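Local atomic coordinates of glycerol-3-phosphate dehydrogenase [NAD(+)] 1 (Saccharomyces cerevisiae, PDB entry 4FGW), a protein that catalyses the NAD-linked interconversion of dihydroxyacetone phosphate and sn-glycerol 3-phosphate, driving the glycerol production that protects yeast cells during hyperosmotic stress. Residues F123-C134 with L164-I174; G177-A185 with S296-T304. All coordinates share one frame; numbering follows the deposited sequence.

Interaction 1 of 2, residues F123-C134 with L164-I174; sequences FNIPHQFLPRIC and LSSYITEELGI
Cys134 is the knob of a helix pair, set into a hole made by Tyr167, Ile168, Glu171 and Leu172. The pair belongs to the Rossmann fold: helix 130-137 leads from strand 120-123 to strand 146-149, helix 164-172 leads into strand 175-180, and both lie against the parallel part of the sheet. Their short segments run side by side at 26°, with axes 10.6 Å apart. The small, only weakly polar side chain of cysteine suits such a hole; its SG meets Tyr167 CE2 obliquely at 4.0 Å, a sulfur-aromatic contact.

Tyr167 reaches across because its CG stands anti to the backbone N (chi1 179°). Its CD2 slides along Leu130, 3.7 Å from CD2 of that leucine, and its OH comes within 3.5 Å of Pro131 CA. Glu171 CG, one turn along the same helix, sits over the centre of the phenol ring and probably limits its rotation. With an alanine in place of Tyr167, Leu130 CD2 and Cys134 SG would probably lose their aromatic wall, and a gap would open beside Pro131.

Nearer the sheet, branched Ile168 fills the corner between strand and helix. Its CD1 lies over one face of the Phe123 ring, 4.2 Å from the centroid, in a CH-pi contact, while its CG2 touches Phe123 CE1 at 3.6 Å. Ile174 CD1 comes to the ring edge, and Ala147 and Leu151 also pack against Phe123.

At the more open end, Leu164 CD1 rests 3.6 Å from His127 CD2, and His127 NE2 is hydrogen-bonded to the backbone O of Lys152, a probable substrate-binding residue. Gly173, with positive phi, turns the chain off the helix, and Thr169 OG1 reaches past it to donate to Ile174 O at 2.8 Å, in the carbonyl plane with a C=O...donor angle of 158°.

Interaction 2 of 2, residues G177-A185 with S296-T304; sequences GALSGANIA and SAGVADLIT
Gly181 O lies over one face of the carboxylate of Asp301, 3.6 Å from its CG, and Ala182 CA is over the same face, 3.6 Å from OD1. Gly181 O and the carboxylate oxygens are all acceptors and cannot bond to each other; Lys152 NZ serves both sides, hydrogen-bonded to Gly181 O and salt-bridged to Asp301 OD2. At the OD2 edge, close to the carboxylate plane, a water donates to that oxygen at 2.7 Å and to Ala297 O, and accepts from Ser180 OG, tying the end of the strand to segment 296-304.

The one direct hydrogen bond runs from Ala182 N to Ser296 OG, 2.9 Å long and nearly straight at 161°. Ser296 can accept it because its OG stands anti to the backbone N (chi1 -175°), pointing at the loop; the same hydroxyl is weakly hydrogen-bonded to Glu195 O. Glycine suits position 181, since a beta carbon there would come within 2.8 Å of Ser296 OG. Small residues keep the rest close: Ala297 CB touches Ser180 O at 3.4 Å, and Ala182 CB packs on Ala300 and on Thr304 CG2, at 3.7 Å from the latter.

Ala182 centres an inverse gamma turn, and residues 296-300 form a wider pi-type turn. Here the end of a Rossmann strand meets the helical C-terminal domain at what is probably the active site, between the two domains, where Asp301 also touches Lys245, the probable proton acceptor.

Interaction 1 lies within the nucleotide-binding domain, whereas interaction 2 joins that domain to the C-terminal helical one. The first is partly buried, reaching from the sheet to exposed His127 and Pro131, and is held by apolar and aromatic side chains with no hydrogen bond between its segments. The second is wholly buried yet rich in polar groups, as befits its place at the probable catalytic centre, and the second subunit packs nearby. Helix 164-172 leads directly into strand 175-180, and Ser165 CB packs 3.9 Å from Gly177 O, so the two contacts use elements consecutive in the chain. Lys152 also relates them, through His127 in one and Asp301 in the other.

Interaction 1 of 2, residues F123-C134 with L164-I174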
ATOM      1  N   PHE A 123     -16.558 -21.364  -8.535  1.00 59.60           N
ATOM      2  CA  PHE A 123     -16.483 -20.973  -9.946  1.00 59.54           C
ATOM      3  C   PHE A 123     -15.120 -20.379 -10.211  1.00 60.76           C
ATOM      4  O   PHE A 123     -14.711 -19.435  -9.531  1.00 58.05           O
ATOM      5  CB  PHE A 123     -17.581 -19.972 -10.317  1.00 62.13           C
ATOM      6  CG  PHE A 123     -18.972 -20.543 -10.301  1.00 67.43           C
ATOM      7  CD1 PHE A 123     -19.779 -20.419  -9.174  1.00 71.36           C
ATOM      8  CD2 PHE A 123     -19.488 -21.196 -11.418  1.00 71.37           C
ATOM      9  CE1 PHE A 123     -21.078 -20.934  -9.172  1.00 75.54           C
ATOM     10  CE2 PHE A 123     -20.784 -21.713 -11.409  1.00 77.29           C
ATOM     11  CZ  PHE A 123     -21.573 -21.572 -10.290  1.00 76.43           C
ATOM     12  N   ASN A 124     -14.401 -20.958 -11.168  1.00 58.29           N
ATOM     13  CA  ASN A 124     -13.066 -20.500 -11.531  1.00 56.33           C
ATOM     14  C   ASN A 124     -12.795 -20.680 -13.032  1.00 61.84           C
ATOM     15  O   ASN A 124     -11.913 -21.439 -13.447  1.00 61.23           O
ATOM     16  CB  ASN A 124     -12.002 -21.158 -10.637  1.00 55.12           C
ATOM     17  CG  ASN A 124     -10.728 -20.371 -10.508  1.00 68.83           C
ATOM     18  OD1 ASN A 124     -10.023 -20.473  -9.503  1.00 59.44           O
ATOM     19  ND2 ASN A 124     -10.398 -19.565 -11.511  1.00 59.90           N
ATOM     20  N   ILE A 125     -13.482 -19.887 -13.847  1.00 60.43           N
ATOM     21  CA  ILE A 125     -13.336 -19.900 -15.303  1.00 62.38           C
ATOM     22  C   ILE A 125     -13.208 -18.486 -15.802  1.00 65.43           C
ATOM     23  O   ILE A 125     -13.587 -17.590 -15.098  1.00 64.61           O
ATOM     24  CB  ILE A 125     -14.581 -20.501 -16.028  1.00 68.65           C
ATOM     25  CG1 ILE A 125     -15.765 -19.567 -15.912  1.00 69.91           C
ATOM     26  CG2 ILE A 125     -14.944 -21.841 -15.507  1.00 70.61           C
ATOM     27  CD1 ILE A 125     -16.745 -20.013 -14.944  1.00 78.71           C
ATOM     28  N   PRO A 126     -12.711 -18.276 -17.018  1.00 62.35           N
ATOM     29  CA  PRO A 126     -12.593 -16.892 -17.512  1.00 61.43           C
ATOM     30  C   PRO A 126     -13.984 -16.261 -17.694  1.00 67.75           C
ATOM     31  O   PRO A 126     -14.960 -16.950 -18.003  1.00 69.91           O
ATOM     32  CB  PRO A 126     -11.867 -17.044 -18.859  1.00 64.72           C
ATOM     33  CG  PRO A 126     -11.328 -18.431 -18.878  1.00 69.99           C
ATOM     34  CD  PRO A 126     -12.243 -19.245 -18.031  1.00 66.20           C
ATOM     35  N   HIS A 127     -14.058 -14.948 -17.468  1.00 64.05           N
ATOM     36  CA  HIS A 127     -15.248 -14.087 -17.517  1.00 65.84           C
ATOM     37  C   HIS A 127     -16.164 -14.306 -18.727  1.00 70.61           C
ATOM     38  O   HIS A 127     -17.390 -14.289 -18.582  1.00 71.35           O
ATOM     39  CB  HIS A 127     -14.809 -12.615 -17.401  1.00 66.09           C
ATOM     40  CG  HIS A 127     -13.850 -12.381 -16.271  1.00 66.84           C
ATOM     41  ND1 HIS A 127     -12.633 -13.061 -16.192  1.00 67.29           N
ATOM     42  CD2 HIS A 127     -13.949 -11.547 -15.210  1.00 67.08           C
ATOM     43  CE1 HIS A 127     -12.062 -12.644 -15.072  1.00 63.83           C
ATOM     44  NE2 HIS A 127     -12.807 -11.723 -14.454  1.00 63.93           N
ATOM     45  N   GLN A 128     -15.565 -14.535 -19.907  1.00 67.52           N
ATOM     46  CA  GLN A 128     -16.272 -14.781 -21.168  1.00 70.76           C
ATOM     47  C   GLN A 128     -17.046 -16.114 -21.184  1.00 76.05           C
ATOM     48  O   GLN A 128     -17.957 -16.277 -22.002  1.00 78.24           O
ATOM     49  CB  GLN A 128     -15.322 -14.659 -22.380  1.00 72.87           C
ATOM     50  CG  GLN A 128     -14.158 -15.658 -22.413  1.00 86.19           C
ATOM     51  CD  GLN A 128     -12.873 -15.145 -21.790  1.00106.19           C
ATOM     52  OE1 GLN A 128     -12.859 -14.344 -20.839  1.00 96.79           O
ATOM     53  NE2 GLN A 128     -11.752 -15.643 -22.292  1.00102.22           N
ATOM     54  N   PHE A 129     -16.710 -17.053 -20.302  1.00 70.98           N
ATOM     55  CA  PHE A 129     -17.396 -18.343 -20.195  1.00 73.05           C
ATOM     56  C   PHE A 129     -18.467 -18.435 -19.130  1.00 76.09           C
ATOM     57  O   PHE A 129     -19.124 -19.436 -19.007  1.00 77.16           O
ATOM     58  CB  PHE A 129     -16.432 -19.453 -19.865  1.00 73.97           C
ATOM     59  CG  PHE A 129     -15.275 -19.530 -20.759  1.00 76.83           C
ATOM     60  CD1 PHE A 129     -14.282 -20.428 -20.521  1.00 76.62           C
ATOM     61  CD2 PHE A 129     -15.171 -18.720 -21.837  1.00 83.84           C
ATOM     62  CE1 PHE A 129     -13.214 -20.510 -21.334  1.00 79.11           C
ATOM     63  CE2 PHE A 129     -14.099 -18.811 -22.654  1.00 88.39           C
ATOM     64  CZ  PHE A 129     -13.122 -19.700 -22.397  1.00 83.91           C
ATOM     65  N   LEU A 130     -18.594 -17.416 -18.317  1.00 70.75           N
ATOM     66  CA  LEU A 130     -19.624 -17.354 -17.278  1.00 70.66           C
ATOM     67  C   LEU A 130     -21.055 -17.441 -17.846  1.00 77.67           C
ATOM     68  O   LEU A 130     -21.812 -18.273 -17.342  1.00 79.09           O
ATOM     69  CB  LEU A 130     -19.438 -16.149 -16.339  1.00 68.06           C
ATOM     70  CG  LEU A 130     -20.230 -16.190 -15.021  1.00 72.55           C
ATOM     71  CD1 LEU A 130     -19.758 -17.331 -14.121  1.00 70.84           C
ATOM     72  CD2 LEU A 130     -20.111 -14.881 -14.287  1.00 72.70           C
ATOM     73  N   PRO A 131     -21.440 -16.686 -18.917  1.00 75.03           N
ATOM     74  CA  PRO A 131     -22.799 -16.849 -19.472  1.00 78.78           C
ATOM     75  C   PRO A 131     -23.099 -18.260 -19.993  1.00 84.28           C
ATOM     76  O   PRO A 131     -24.246 -18.692 -19.894  1.00 86.56           O
ATOM     77  CB  PRO A 131     -22.845 -15.818 -20.610  1.00 82.44           C
ATOM     78  CG  PRO A 131     -21.799 -14.811 -20.247  1.00 83.39           C
ATOM     79  CD  PRO A 131     -20.701 -15.639 -19.654  1.00 75.46           C
ATOM     80  N   ARG A 132     -22.079 -18.982 -20.530  1.00 79.29           N
ATOM     81  CA  ARG A 132     -22.222 -20.356 -21.035  1.00 81.05           C
ATOM     82  C   ARG A 132     -22.508 -21.333 -19.894  1.00 85.84           C
ATOM     83  O   ARG A 132     -23.479 -22.095 -19.965  1.00 88.93           O
ATOM     84  CB  ARG A 132     -20.974 -20.813 -21.825  1.00 76.78           C
ATOM     85  CG  ARG A 132     -21.069 -22.272 -22.252  1.00 82.46           C
ATOM     86  CD  ARG A 132     -19.843 -22.843 -22.909  1.00 84.67           C
ATOM     87  NE  ARG A 132     -20.044 -24.273 -23.140  1.00 91.23           N
ATOM     88  CZ  ARG A 132     -19.544 -24.956 -24.166  1.00110.55           C
ATOM     89  NH1 ARG A 132     -18.792 -24.348 -25.075  1.00106.46           N
ATOM     90  NH2 ARG A 132     -19.790 -26.255 -24.290  1.00 94.34           N
ATOM     91  N   ILE A 133     -21.632 -21.320 -18.868  1.00 79.60           N
ATOM     92  CA  ILE A 133     -21.679 -22.162 -17.671  1.00 79.11           C
ATOM     93  C   ILE A 133     -23.008 -22.004 -16.920  1.00 86.52           C
ATOM     94  O   ILE A 133     -23.624 -23.009 -16.567  1.00 88.87           O
ATOM     95  CB  ILE A 133     -20.386 -21.955 -16.796  1.00 77.43           C
ATOM     96  CG1 ILE A 133     -19.268 -22.941 -17.201  1.00 77.87           C
ATOM     97  CG2 ILE A 133     -20.649 -22.086 -15.300  1.00 76.01           C
ATOM     98  CD1 ILE A 133     -18.592 -22.747 -18.604  1.00 86.39           C
ATOM     99  N   CYS A 134     -23.474 -20.749 -16.754  1.00 83.06           N
ATOM    100  CA  CYS A 134     -24.731 -20.421 -16.084  1.00 84.88           C
ATOM    101  C   CYS A 134     -25.951 -20.917 -16.833  1.00 93.43           C
ATOM    102  O   CYS A 134     -26.839 -21.496 -16.211  1.00 96.87           O
ATOM    103  CB  CYS A 134     -24.816 -18.928 -15.799  1.00 83.65           C
ATOM    104  SG  CYS A 134     -23.726 -18.379 -14.472  1.00 82.38           S
ATOM    105  N   LEU A 164     -20.062 -10.144 -10.612  1.00 64.13           N
ATOM    106  CA  LEU A 164     -20.222 -11.396 -11.330  1.00 64.52           C
ATOM    107  C   LEU A 164     -20.755 -12.525 -10.478  1.00 68.32           C
ATOM    108  O   LEU A 164     -21.271 -13.501 -10.973  1.00 69.96           O
ATOM    109  CB  LEU A 164     -18.900 -11.830 -11.933  1.00 61.99           C
ATOM    110  CG  LEU A 164     -18.028 -10.780 -12.593  1.00 66.17           C
ATOM    111  CD1 LEU A 164     -16.723 -11.375 -12.981  1.00 63.26           C
ATOM    112  CD2 LEU A 164     -18.676 -10.208 -13.779  1.00 71.11           C
ATOM    113  N   SER A 165     -20.581 -12.399  -9.183  1.00 62.16           N
ATOM    114  CA  SER A 165     -21.208 -13.263  -8.180  1.00 62.49           C
ATOM    115  C   SER A 165     -22.736 -13.020  -8.165  1.00 69.76           C
ATOM    116  O   SER A 165     -23.507 -13.977  -8.031  1.00 71.75           O
ATOM    117  CB  SER A 165     -20.605 -13.000  -6.802  1.00 63.27           C
ATOM    118  OG  SER A 165     -20.487 -11.616  -6.518  1.00 69.83           O
ATOM    119  N   SER A 166     -23.168 -11.752  -8.370  1.00 66.99           N
ATOM    120  CA  SER A 166     -24.588 -11.394  -8.441  1.00 71.17           C
ATOM    121  C   SER A 166     -25.226 -11.954  -9.707  1.00 79.41           C
ATOM    122  O   SER A 166     -26.402 -12.325  -9.673  1.00 82.96           O
ATOM    123  CB  SER A 166     -24.785  -9.884  -8.380  1.00 75.12           C
ATOM    124  OG  SER A 166     -24.458  -9.350  -7.108  1.00 81.72           O
ATOM    125  N   TYR A 167     -24.449 -12.030 -10.819  1.00 75.34           N
ATOM    126  CA  TYR A 167     -24.902 -12.602 -12.090  1.00 77.64           C
ATOM    127  C   TYR A 167     -25.200 -14.086 -11.857  1.00 81.26           C
ATOM    128  O   TYR A 167     -26.254 -14.561 -12.276  1.00 85.21           O
ATOM    129  CB  TYR A 167     -23.842 -12.414 -13.202  1.00 77.60           C
ATOM    130  CG  TYR A 167     -24.230 -13.011 -14.543  1.00 83.41           C
ATOM    131  CD1 TYR A 167     -25.083 -12.332 -15.410  1.00 89.17           C
ATOM    132  CD2 TYR A 167     -23.737 -14.250 -14.948  1.00 83.59           C
ATOM    133  CE1 TYR A 167     -25.445 -12.879 -16.643  1.00 92.33           C
ATOM    134  CE2 TYR A 167     -24.093 -14.805 -16.182  1.00 86.88           C
ATOM    135  CZ  TYR A 167     -24.939 -14.111 -17.030  1.00 98.17           C
ATOM    136  OH  TYR A 167     -25.296 -14.653 -18.244  1.00103.37           O
ATOM    137  N   ILE A 168     -24.291 -14.794 -11.146  1.00 73.70           N
ATOM    138  CA  ILE A 168     -24.423 -16.213 -10.786  1.00 73.41           C
ATOM    139  C   ILE A 168     -25.709 -16.430  -9.959  1.00 80.52           C
ATOM    140  O   ILE A 168     -26.491 -17.324 -10.278  1.00 83.12           O
ATOM    141  CB  ILE A 168     -23.136 -16.742 -10.080  1.00 72.02           C
ATOM    142  CG1 ILE A 168     -21.951 -16.806 -11.073  1.00 69.35           C
ATOM    143  CG2 ILE A 168     -23.373 -18.107  -9.387  1.00 73.77           C
ATOM    144  CD1 ILE A 168     -20.545 -16.929 -10.452  1.00 68.77           C
ATOM    145  N   THR A 169     -25.936 -15.579  -8.939  1.00 76.84           N
ATOM    146  CA  THR A 169     -27.114 -15.618  -8.074  1.00 79.37           C
ATOM    147  C   THR A 169     -28.389 -15.369  -8.875  1.00 88.93           C
ATOM    148  O   THR A 169     -29.350 -16.125  -8.724  1.00 91.86           O
ATOM    149  CB  THR A 169     -26.927 -14.668  -6.871  1.00 81.55           C
ATOM    150  OG1 THR A 169     -25.811 -15.127  -6.100  1.00 73.34           O
ATOM    151  CG2 THR A 169     -28.155 -14.604  -5.968  1.00 80.73           C
ATOM    152  N   GLU A 170     -28.395 -14.346  -9.750  1.00 86.50           N
ATOM    153  CA  GLU A 170     -29.590 -14.071 -10.542  1.00 91.06           C
ATOM    154  C   GLU A 170     -29.868 -15.078 -11.672  1.00 95.77           C
ATOM    155  O   GLU A 170     -31.019 -15.206 -12.089  1.00 99.06           O
ATOM    156  CB  GLU A 170     -29.716 -12.592 -10.954  1.00 93.58           C
ATOM    157  CG  GLU A 170     -28.791 -12.118 -12.064  1.00105.41           C
ATOM    158  CD  GLU A 170     -29.355 -10.950 -12.852  1.00135.92           C
ATOM    159  OE1 GLU A 170     -28.748  -9.856 -12.805  1.00130.81           O
ATOM    160  OE2 GLU A 170     -30.421 -11.118 -13.491  1.00135.17           O
ATOM    161  N   GLU A 171     -28.832 -15.826 -12.123  1.00 88.89           N
ATOM    162  CA  GLU A 171     -28.986 -16.853 -13.164  1.00 90.14           C
ATOM    163  C   GLU A 171     -29.213 -18.250 -12.575  1.00 93.80           C
ATOM    164  O   GLU A 171     -29.816 -19.085 -13.235  1.00 96.40           O
ATOM    165  CB  GLU A 171     -27.776 -16.887 -14.128  1.00 88.57           C
ATOM    166  CG  GLU A 171     -27.588 -15.654 -15.001  1.00 96.24           C
ATOM    167  CD  GLU A 171     -28.701 -15.301 -15.966  1.00111.57           C
ATOM    168  OE1 GLU A 171     -29.220 -14.167 -15.868  1.00101.39           O
ATOM    169  OE2 GLU A 171     -29.031 -16.135 -16.839  1.00108.69           O
ATOM    170  N   LEU A 172     -28.716 -18.518 -11.353  1.00 87.64           N
ATOM    171  CA  LEU A 172     -28.840 -19.847 -10.744  1.00 87.82           C
ATOM    172  C   LEU A 172     -29.724 -19.942  -9.495  1.00 92.42           C
ATOM    173  O   LEU A 172     -30.177 -21.039  -9.157  1.00 93.43           O
ATOM    174  CB  LEU A 172     -27.450 -20.480 -10.510  1.00 83.93           C
ATOM    175  CG  LEU A 172     -26.528 -20.606 -11.741  1.00 86.47           C
ATOM    176  CD1 LEU A 172     -25.145 -21.041 -11.342  1.00 82.29           C
ATOM    177  CD2 LEU A 172     -27.100 -21.573 -12.780  1.00 92.72           C
ATOM    178  N   GLY A 173     -29.971 -18.806  -8.838  1.00 88.64           N
ATOM    179  CA  GLY A 173     -30.788 -18.740  -7.625  1.00 90.61           C
ATOM    180  C   GLY A 173     -30.054 -19.209  -6.380  1.00 91.75           C
ATOM    181  O   GLY A 173     -30.675 -19.514  -5.358  1.00 93.39           O
ATOM    182  N   ILE A 174     -28.720 -19.259  -6.456  1.00 84.16           N
ATOM    183  CA  ILE A 174     -27.858 -19.723  -5.364  1.00 81.09           C
ATOM    184  C   ILE A 174     -27.066 -18.586  -4.738  1.00 81.75           C
ATOM    185  O   ILE A 174     -26.679 -17.661  -5.458  1.00 80.02           O
ATOM    186  CB  ILE A 174     -26.954 -20.909  -5.829  1.00 82.26           C
ATOM    187  CG1 ILE A 174     -25.964 -20.493  -6.965  1.00 79.05           C
ATOM    188  CG2 ILE A 174     -27.826 -22.125  -6.231  1.00 86.59           C
ATOM    189  CD1 ILE A 174     -24.922 -21.550  -7.357  1.00 79.87           C
TER

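Interaction 2 of 2, residues G177-A185 with S296-T304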
ATOM      1  N   GLY A 177     -20.552 -15.896  -2.993  1.00 58.73           N
ATOM      2  CA  GLY A 177     -19.516 -15.006  -2.492  1.00 56.15           C
ATOM      3  C   GLY A 177     -18.357 -14.896  -3.461  1.00 59.39           C
ATOM      4  O   GLY A 177     -18.456 -15.350  -4.605  1.00 60.44           O
ATOM      5  N   ALA A 178     -17.244 -14.297  -3.019  1.00 54.28           N
ATOM      6  CA  ALA A 178     -16.068 -14.133  -3.877  1.00 51.52           C
ATOM      7  C   ALA A 178     -14.751 -14.466  -3.183  1.00 50.81           C
ATOM      8  O   ALA A 178     -14.677 -14.436  -1.961  1.00 49.55           O
ATOM      9  CB  ALA A 178     -16.027 -12.727  -4.460  1.00 51.66           C
ATOM     10  N   LEU A 179     -13.735 -14.848  -3.978  1.00 46.02           N
ATOM     11  CA  LEU A 179     -12.370 -15.143  -3.544  1.00 43.93           C
ATOM     12  C   LEU A 179     -11.448 -14.278  -4.411  1.00 47.44           C
ATOM     13  O   LEU A 179     -11.472 -14.395  -5.638  1.00 45.78           O
ATOM     14  CB  LEU A 179     -12.031 -16.644  -3.700  1.00 44.40           C
ATOM     15  CG  LEU A 179     -10.660 -17.118  -3.171  1.00 46.56           C
ATOM     16  CD1 LEU A 179     -10.733 -18.518  -2.648  1.00 47.16           C
ATOM     17  CD2 LEU A 179      -9.566 -17.024  -4.252  1.00 47.13           C
ATOM     18  N   SER A 180     -10.667 -13.383  -3.765  1.00 45.15           N
ATOM     19  CA  SER A 180      -9.724 -12.473  -4.439  1.00 43.65           C
ATOM     20  C   SER A 180      -8.616 -12.019  -3.486  1.00 45.33           C
ATOM     21  O   SER A 180      -8.867 -11.780  -2.317  1.00 44.92           O
ATOM     22  CB  SER A 180     -10.467 -11.264  -5.007  1.00 46.88           C
ATOM     23  OG  SER A 180      -9.707 -10.556  -5.971  1.00 52.41           O
ATOM     24  N   GLY A 181      -7.401 -11.910  -3.995  1.00 41.29           N
ATOM     25  CA  GLY A 181      -6.255 -11.463  -3.209  1.00 38.77           C
ATOM     26  C   GLY A 181      -5.027 -11.229  -4.055  1.00 40.33           C
ATOM     27  O   GLY A 181      -5.071 -11.419  -5.269  1.00 38.97           O
ATOM     28  N   ALA A 182      -3.925 -10.778  -3.427  1.00 37.43           N
ATOM     29  CA  ALA A 182      -2.646 -10.574  -4.110  1.00 36.40           C
ATOM     30  C   ALA A 182      -2.006 -11.973  -4.305  1.00 42.69           C
ATOM     31  O   ALA A 182      -1.265 -12.484  -3.457  1.00 42.49           O
ATOM     32  CB  ALA A 182      -1.750  -9.670  -3.277  1.00 35.97           C
ATOM     33  N   ASN A 183      -2.370 -12.612  -5.415  1.00 42.01           N
ATOM     34  CA  ASN A 183      -1.918 -13.959  -5.737  1.00 43.46           C
ATOM     35  C   ASN A 183      -1.956 -14.279  -7.221  1.00 47.76           C
ATOM     36  O   ASN A 183      -2.669 -13.631  -7.975  1.00 47.66           O
ATOM     37  CB  ASN A 183      -2.678 -15.034  -4.904  1.00 46.75           C
ATOM     38  CG  ASN A 183      -4.172 -14.902  -4.899  1.00 53.24           C
ATOM     39  OD1 ASN A 183      -4.846 -15.041  -5.918  1.00 50.80           O
ATOM     40  ND2 ASN A 183      -4.719 -14.653  -3.740  1.00 42.93           N
ATOM     41  N   ILE A 184      -1.152 -15.264  -7.626  1.00 46.40           N
ATOM     42  CA  ILE A 184      -0.997 -15.796  -8.989  1.00 48.35           C
ATOM     43  C   ILE A 184      -1.116 -17.325  -8.848  1.00 52.70           C
ATOM     44  O   ILE A 184      -0.492 -17.902  -7.950  1.00 53.32           O
ATOM     45  CB  ILE A 184       0.392 -15.381  -9.592  1.00 52.57           C
ATOM     46  CG1 ILE A 184       0.516 -13.863  -9.748  1.00 53.42           C
ATOM     47  CG2 ILE A 184       0.632 -16.041 -10.931  1.00 56.00           C
ATOM     48  CD1 ILE A 184       1.994 -13.287  -9.736  1.00 68.51           C
ATOM     49  N   ALA A 185      -1.902 -17.973  -9.726  1.00 49.93           N
ATOM     50  CA  ALA A 185      -2.111 -19.423  -9.743  1.00 51.26           C
ATOM     51  C   ALA A 185      -0.804 -20.216  -9.649  1.00 56.16           C
ATOM     52  O   ALA A 185      -0.694 -21.106  -8.810  1.00 56.08           O
ATOM     53  CB  ALA A 185      -2.873 -19.820 -10.993  1.00 53.57           C
ATOM     54  N   SER A 296      -6.372  -8.495   1.638  1.00 39.62           N
ATOM     55  CA  SER A 296      -5.502  -8.868   0.526  1.00 38.18           C
ATOM     56  C   SER A 296      -6.077  -8.381  -0.803  1.00 42.36           C
ATOM     57  O   SER A 296      -5.346  -7.857  -1.640  1.00 40.00           O
ATOM     58  CB  SER A 296      -5.293 -10.381   0.494  1.00 40.43           C
ATOM     59  OG  SER A 296      -4.365 -10.742  -0.518  1.00 44.63           O
ATOM     60  N   ALA A 297      -7.400  -8.527  -0.965  1.00 41.83           N
ATOM     61  CA  ALA A 297      -8.157  -8.115  -2.143  1.00 42.42           C
ATOM     62  C   ALA A 297      -8.021  -6.613  -2.412  1.00 47.18           C
ATOM     63  O   ALA A 297      -8.019  -6.211  -3.573  1.00 48.16           O
ATOM     64  CB  ALA A 297      -9.611  -8.471  -1.953  1.00 44.59           C
ATOM     65  N   GLY A 298      -7.877  -5.825  -1.343  1.00 42.65           N
ATOM     66  CA  GLY A 298      -7.725  -4.380  -1.404  1.00 41.90           C
ATOM     67  C   GLY A 298      -6.299  -3.932  -1.622  1.00 42.47           C
ATOM     68  O   GLY A 298      -5.729  -4.183  -2.686  1.00 40.64           O
ATOM     69  N   VAL A 299      -5.722  -3.275  -0.596  1.00 38.31           N
ATOM     70  CA  VAL A 299      -4.375  -2.699  -0.567  1.00 37.15           C
ATOM     71  C   VAL A 299      -3.246  -3.618  -1.105  1.00 40.49           C
ATOM     72  O   VAL A 299      -2.443  -3.170  -1.935  1.00 39.96           O
ATOM     73  CB  VAL A 299      -4.058  -2.056   0.821  1.00 40.99           C
ATOM     74  CG1 VAL A 299      -3.856  -3.107   1.919  1.00 39.90           C
ATOM     75  CG2 VAL A 299      -2.854  -1.118   0.741  1.00 40.63           C
ATOM     76  N   ALA A 300      -3.199  -4.890  -0.654  1.00 36.30           N
ATOM     77  CA  ALA A 300      -2.156  -5.842  -1.071  1.00 36.09           C
ATOM     78  C   ALA A 300      -2.220  -6.122  -2.581  1.00 41.84           C
ATOM     79  O   ALA A 300      -1.183  -6.089  -3.257  1.00 42.61           O
ATOM     80  CB  ALA A 300      -2.261  -7.139  -0.276  1.00 36.38           C
ATOM     81  N   ASP A 301      -3.438  -6.313  -3.121  1.00 37.52           N
ATOM     82  CA  ASP A 301      -3.594  -6.552  -4.549  1.00 37.52           C
ATOM     83  C   ASP A 301      -3.197  -5.338  -5.374  1.00 42.47           C
ATOM     84  O   ASP A 301      -2.585  -5.488  -6.435  1.00 42.67           O
ATOM     85  CB  ASP A 301      -4.989  -7.074  -4.899  1.00 39.33           C
ATOM     86  CG  ASP A 301      -4.991  -7.964  -6.125  1.00 43.72           C
ATOM     87  OD1 ASP A 301      -3.901  -8.274  -6.633  1.00 43.34           O
ATOM     88  OD2 ASP A 301      -6.084  -8.348  -6.574  1.00 52.14           O
ATOM     89  N   LEU A 302      -3.484  -4.136  -4.851  1.00 39.09           N
ATOM     90  CA  LEU A 302      -3.079  -2.878  -5.472  1.00 39.41           C
ATOM     91  C   LEU A 302      -1.534  -2.775  -5.502  1.00 43.06           C
ATOM     92  O   LEU A 302      -0.961  -2.488  -6.550  1.00 43.32           O
ATOM     93  CB  LEU A 302      -3.693  -1.694  -4.701  1.00 39.67           C
ATOM     94  CG  LEU A 302      -3.398  -0.289  -5.244  1.00 44.74           C
ATOM     95  CD1 LEU A 302      -4.080  -0.065  -6.600  1.00 46.68           C
ATOM     96  CD2 LEU A 302      -3.814   0.776  -4.254  1.00 45.11           C
ATOM     97  N   ILE A 303      -0.875  -3.027  -4.349  1.00 39.52           N
ATOM     98  CA  ILE A 303       0.580  -2.976  -4.212  1.00 38.45           C
ATOM     99  C   ILE A 303       1.279  -3.902  -5.215  1.00 41.80           C
ATOM    100  O   ILE A 303       2.122  -3.434  -5.975  1.00 43.28           O
ATOM    101  CB  ILE A 303       1.046  -3.193  -2.734  1.00 39.88           C
ATOM    102  CG1 ILE A 303       0.618  -1.998  -1.851  1.00 39.28           C
ATOM    103  CG2 ILE A 303       2.583  -3.414  -2.652  1.00 38.98           C
ATOM    104  CD1 ILE A 303       0.726  -2.227  -0.302  1.00 34.64           C
ATOM    105  N   THR A 304       0.908  -5.188  -5.240  1.00 37.19           N
ATOM    106  CA  THR A 304       1.514  -6.160  -6.157  1.00 37.52           C
ATOM    107  C   THR A 304       1.361  -5.802  -7.635  1.00 43.61           C
ATOM    108  O   THR A 304       2.315  -5.956  -8.401  1.00 45.32           O
ATOM    109  CB  THR A 304       1.132  -7.606  -5.795  1.00 44.99           C
ATOM    110  OG1 THR A 304       2.053  -8.490  -6.439  1.00 45.63           O
ATOM    111  CG2 THR A 304      -0.316  -7.981  -6.184  1.00 46.56           C
TER
HETATM  112  O   HOH W   1      -8.562  -8.185  -5.573  1.00 49.97           O